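Segregation and condensation protein B (Mycobacterium tuberculosis, PDB 2Z99) probably takes part in chromosome segregation and condensation during cell division, as a winged-helix subunit of the bacterial SMC–ScpA–ScpB complex. Local coordinates at residues 57-62 with 77-82; 140-145 with 156-161. One frame throughout, in Å; residues are numbered along the deposited sequence.

Contact 1 (57-62 with 77-82); sequences ELTGRD and YTRARF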
# COMPACT_ATOMS: atom_id res chain seq x y z
N GLU A 57 -8.70 1.11 -20.45
CA GLU A 57 -8.79 2.57 -20.43
C GLU A 57 -7.49 3.20 -19.91
O GLU A 57 -6.98 4.15 -20.50
CB GLU A 57 -9.95 3.01 -19.53
CG GLU A 57 -11.29 2.44 -19.89
CD GLU A 57 -12.31 2.63 -18.79
OE1 GLU A 57 -12.02 3.35 -17.81
OE2 GLU A 57 -13.43 2.07 -18.90
N LEU A 58 -6.97 2.67 -18.80
CA LEU A 58 -5.74 3.19 -18.20
C LEU A 58 -4.57 3.14 -19.17
O LEU A 58 -3.82 4.11 -19.28
CB LEU A 58 -5.40 2.41 -16.93
CG LEU A 58 -6.42 2.68 -15.82
CD1 LEU A 58 -6.23 1.71 -14.66
CD2 LEU A 58 -6.29 4.14 -15.35
N THR A 59 -4.40 2.03 -19.88
CA THR A 59 -3.28 1.98 -20.81
C THR A 59 -3.66 2.69 -22.08
O THR A 59 -2.84 2.92 -22.96
CB THR A 59 -2.82 0.52 -21.09
OG1 THR A 59 -2.67 0.32 -22.50
CG2 THR A 59 -3.79 -0.45 -20.54
N GLY A 60 -4.93 3.06 -22.17
CA GLY A 60 -5.38 3.80 -23.33
C GLY A 60 -4.92 5.24 -23.20
O GLY A 60 -4.70 5.92 -24.20
N ARG A 61 -4.76 5.70 -21.96
CA ARG A 61 -4.30 7.06 -21.73
C ARG A 61 -2.89 7.08 -21.16
O ARG A 61 -2.41 8.11 -20.70
CB ARG A 61 -5.24 7.82 -20.80
CG ARG A 61 -5.47 7.24 -19.43
CD ARG A 61 -6.57 8.05 -18.77
NE ARG A 61 -6.81 7.69 -17.37
CZ ARG A 61 -5.99 7.97 -16.36
NH1 ARG A 61 -4.85 8.62 -16.56
NH2 ARG A 61 -6.33 7.59 -15.14
N ASP A 62 -2.24 5.92 -21.22
CA ASP A 62 -0.88 5.77 -20.74
C ASP A 62 -0.79 6.27 -19.31
O ASP A 62 0.12 7.03 -18.96
CB ASP A 62 0.08 6.54 -21.64
CG ASP A 62 1.47 5.96 -21.62
OD1 ASP A 62 1.62 4.84 -21.08
OD2 ASP A 62 2.40 6.58 -22.15
N TYR A 77 -0.50 -1.58 -10.63
CA TYR A 77 0.95 -1.45 -10.64
C TYR A 77 1.38 -0.11 -11.24
O TYR A 77 0.59 0.61 -11.84
CB TYR A 77 1.59 -2.55 -11.50
CG TYR A 77 1.37 -3.96 -11.01
CD1 TYR A 77 0.08 -4.47 -10.87
CD2 TYR A 77 2.45 -4.77 -10.65
CE1 TYR A 77 -0.14 -5.75 -10.38
CE2 TYR A 77 2.24 -6.06 -10.16
CZ TYR A 77 0.95 -6.55 -10.02
OH TYR A 77 0.73 -7.80 -9.51
N THR A 78 2.65 0.21 -11.05
CA THR A 78 3.24 1.42 -11.61
C THR A 78 3.58 1.06 -13.06
O THR A 78 4.20 0.02 -13.32
CB THR A 78 4.52 1.79 -10.85
OG1 THR A 78 4.21 2.77 -9.86
CG2 THR A 78 5.59 2.30 -11.81
N ARG A 79 3.17 1.90 -14.00
CA ARG A 79 3.43 1.61 -15.40
C ARG A 79 4.94 1.66 -15.65
O ARG A 79 5.62 2.59 -15.21
CB ARG A 79 2.68 2.60 -16.30
CG ARG A 79 2.51 2.14 -17.74
CD ARG A 79 1.51 3.01 -18.52
NE ARG A 79 0.13 2.84 -18.06
CZ ARG A 79 -0.66 1.82 -18.39
NH1 ARG A 79 -0.22 0.87 -19.20
NH2 ARG A 79 -1.88 1.74 -17.90
N ALA A 80 5.44 0.65 -16.35
CA ALA A 80 6.87 0.49 -16.65
C ALA A 80 7.71 1.76 -16.80
O ALA A 80 8.58 2.04 -15.97
CB ALA A 80 7.04 -0.39 -17.89
N ARG A 81 7.47 2.51 -17.88
CA ARG A 81 8.24 3.72 -18.16
C ARG A 81 8.41 4.68 -16.99
O ARG A 81 9.30 5.52 -17.02
CB ARG A 81 7.62 4.48 -19.35
CG ARG A 81 6.12 4.78 -19.22
CD ARG A 81 5.55 5.56 -20.42
NE ARG A 81 6.07 6.91 -20.46
CZ ARG A 81 5.32 8.01 -20.49
NH1 ARG A 81 4.00 7.92 -20.50
NH2 ARG A 81 5.90 9.20 -20.44
N PHE A 82 7.60 4.56 -15.95
CA PHE A 82 7.72 5.49 -14.84
C PHE A 82 8.60 5.01 -13.68
O PHE A 82 8.67 5.67 -12.64
CB PHE A 82 6.32 5.85 -14.33
CG PHE A 82 5.44 6.48 -15.39
CD1 PHE A 82 5.74 7.74 -15.89
CD2 PHE A 82 4.34 5.79 -15.89
CE1 PHE A 82 4.95 8.30 -16.89
CE2 PHE A 82 3.55 6.34 -16.89
CZ PHE A 82 3.85 7.60 -17.39

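Contact 2 (140-145 with 156-161); sequences LITEVG and ATTELF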
# COMPACT_ATOMS: atom_id res chain seq x y z
N LEU A 140 29.37 16.59 0.10
CA LEU A 140 29.37 18.04 0.29
C LEU A 140 30.79 18.57 0.51
O LEU A 140 31.07 19.75 0.30
CB LEU A 140 28.48 18.43 1.48
CG LEU A 140 26.98 18.53 1.19
CD1 LEU A 140 26.76 19.27 -0.13
CD2 LEU A 140 26.39 17.15 1.11
N ILE A 141 31.69 17.69 0.95
CA ILE A 141 33.08 18.07 1.17
C ILE A 141 33.91 16.87 0.80
O ILE A 141 33.38 15.77 0.64
CB ILE A 141 33.39 18.42 2.67
CG1 ILE A 141 33.22 17.17 3.54
CG2 ILE A 141 32.50 19.58 3.13
CD1 ILE A 141 33.60 17.34 5.00
N THR A 142 35.21 17.07 0.66
CA THR A 142 36.10 15.97 0.32
C THR A 142 37.53 16.27 0.69
O THR A 142 37.89 17.42 0.95
CB THR A 142 36.05 15.66 -1.18
OG1 THR A 142 36.74 14.43 -1.44
CG2 THR A 142 36.71 16.78 -1.98
N GLU A 143 38.36 15.23 0.73
CA GLU A 143 39.76 15.39 1.06
C GLU A 143 40.48 16.05 -0.12
O GLU A 143 40.36 15.60 -1.26
CB GLU A 143 40.41 14.03 1.37
CG GLU A 143 39.78 13.29 2.54
CD GLU A 143 38.67 12.34 2.12
OE1 GLU A 143 37.97 12.64 1.12
OE2 GLU A 143 38.49 11.29 2.79
N VAL A 144 41.21 17.13 0.16
CA VAL A 144 41.94 17.85 -0.86
C VAL A 144 43.43 17.52 -0.85
O VAL A 144 44.01 17.23 -1.89
CB VAL A 144 41.77 19.37 -0.69
CG1 VAL A 144 42.66 20.10 -1.67
CG2 VAL A 144 40.32 19.74 -0.93
N GLY A 145 44.04 17.57 0.33
CA GLY A 145 45.45 17.27 0.41
C GLY A 145 45.87 16.97 1.84
O GLY A 145 45.26 16.14 2.51
N ALA A 156 37.77 20.40 1.76
CA ALA A 156 37.17 21.50 1.02
C ALA A 156 35.78 21.10 0.59
O ALA A 156 35.44 19.92 0.54
CB ALA A 156 38.02 21.84 -0.19
N THR A 157 34.97 22.10 0.29
CA THR A 157 33.62 21.87 -0.17
C THR A 157 33.75 21.47 -1.63
O THR A 157 34.59 22.00 -2.35
CB THR A 157 32.78 23.14 -0.06
OG1 THR A 157 33.41 24.20 -0.80
CG2 THR A 157 32.64 23.56 1.38
N THR A 158 32.92 20.52 -2.05
CA THR A 158 32.95 20.04 -3.42
C THR A 158 32.28 21.03 -4.36
O THR A 158 31.99 22.16 -3.98
CB THR A 158 32.23 18.70 -3.52
OG1 THR A 158 30.84 18.89 -3.23
CG2 THR A 158 32.83 17.71 -2.53
N GLU A 159 32.03 20.58 -5.58
CA GLU A 159 31.36 21.40 -6.59
C GLU A 159 29.86 21.25 -6.34
O GLU A 159 29.09 22.20 -6.47
CB GLU A 159 31.70 20.89 -7.99
CG GLU A 159 33.19 20.78 -8.29
CD GLU A 159 33.90 22.12 -8.28
OE1 GLU A 159 33.48 23.01 -9.06
OE2 GLU A 159 34.86 22.29 -7.51
N LEU A 160 29.46 20.03 -5.97
CA LEU A 160 28.07 19.72 -5.68
C LEU A 160 27.58 20.63 -4.57
O LEU A 160 26.40 21.01 -4.53
CB LEU A 160 27.96 18.25 -5.26
CG LEU A 160 26.58 17.58 -5.25
CD1 LEU A 160 26.76 16.11 -4.92
CD2 LEU A 160 25.66 18.26 -4.24
N PHE A 161 28.48 20.99 -3.66
CA PHE A 161 28.15 21.87 -2.55
C PHE A 161 27.69 23.21 -3.11
O PHE A 161 26.72 23.81 -2.63
CB PHE A 161 29.38 22.09 -1.66
CG PHE A 161 29.31 23.32 -0.82
CD1 PHE A 161 28.45 23.39 0.27
CD2 PHE A 161 30.08 24.44 -1.13
CE1 PHE A 161 28.36 24.55 1.03
CE2 PHE A 161 29.99 25.61 -0.38
CZ PHE A 161 29.13 25.66 0.71

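Contact 1 (57-62 with 77-82)
Asp62 meets Arg79 and Arg81 in a salt-bridge network at the edge of the winged-helix domain formed by the N-terminal half of the chain, where the turn after helix 44-60 faces the residues just after strand 73-78. The ionic contacts are unequal. Asp62 OD2 lies 2.7 Å from Arg81 NH1, the two side chains meeting from opposing sides with carboxylate and guanidinium planes 30° apart. Asp62 OD1 is a long 3.9 Å from Arg79 NE and well out of the guanidinium plane, so this pairing is one of charges alone. With CG anti to the backbone N (chi1 -154°), the end of Asp62 comes within reach of both arginines.

Packing brings the Arg79 guanidinium against the helix end, one face covered by Thr59 CA. Arg79 CZ is 3.6 Å from Thr59 CA, and the Thr59 and Arg79 side chains lie roughly perpendicular. Arg79 has its firmer polar partner next door: NE donates to Ser63 O, while NH2 bonds only weakly to Ile65 O.

The stronger partner of Arg81 is Glu15 of the second subunit, salt-bridged to NH2. The ring edge of Phe82 meets the Asp62 backbone, Phe82 CE2 4.1 Å from Asp62 O.

Contact 2 (140-145 with 156-161)
Ile141 and Thr157 pair where the antiparallel hairpin of strands 141-146 and 153-157, the wing of the C-terminal winged-helix domain, runs into helix 159-165. Their side chains diverge from a non-hydrogen-bonded pair whose CA atoms are 4.1 Å apart. Ile141 packs on Val109 of helix 100-112 and on Met132, Leu135 and Leu136 of helix 129-137, while Thr157 OG1 bonds to Gln113. The next pair, Thr142 and Ala156, exchanges two backbone hydrogen bonds, of 2.9 Å from Thr142 N to Ala156 O and 3.1 Å from Ala156 N to Thr142 O.

On the face bearing Thr142, its side chain is set nearly square to that of Thr158, with Thr142 CG2 4.0 Å from Thr158 CG2. Thr158 is the N-cap of the helix: its OG1, set between backbone N and carbonyl carbon (chi1 65°), accepts from Phe161 N and also bonds to Gly139 O.

Leu140 lies across Phe161 at roughly a right angle, Leu140 CD1 4.1 Å from Phe161 CB, while the ring extends to Leu106 and Ala110 of helix 100-112. Leu140 O receives Thr158 N at 3.1 Å, the donor standing 53° out of the carbonyl plane.

Overall arrangement
The two contacts sit on opposite sides of the chain's centre, one in each winged-helix half, with centres 42 Å apart and nearest atoms about 22 Å apart; they share no element. Contact 1 is a surface contact joining the end of a helix to the segment following a strand, and depends on charge and on packing around arginine. Contact 2 is partly buried and joins neighbouring strands and the start of a helix through main-chain bonds, with apolar side chains directed at helices 100-112 and 129-137. Their surroundings differ too: the second subunit lies against 57-62 and 77-82, whereas no other chain of the assembly touches 140-145 or 156-161.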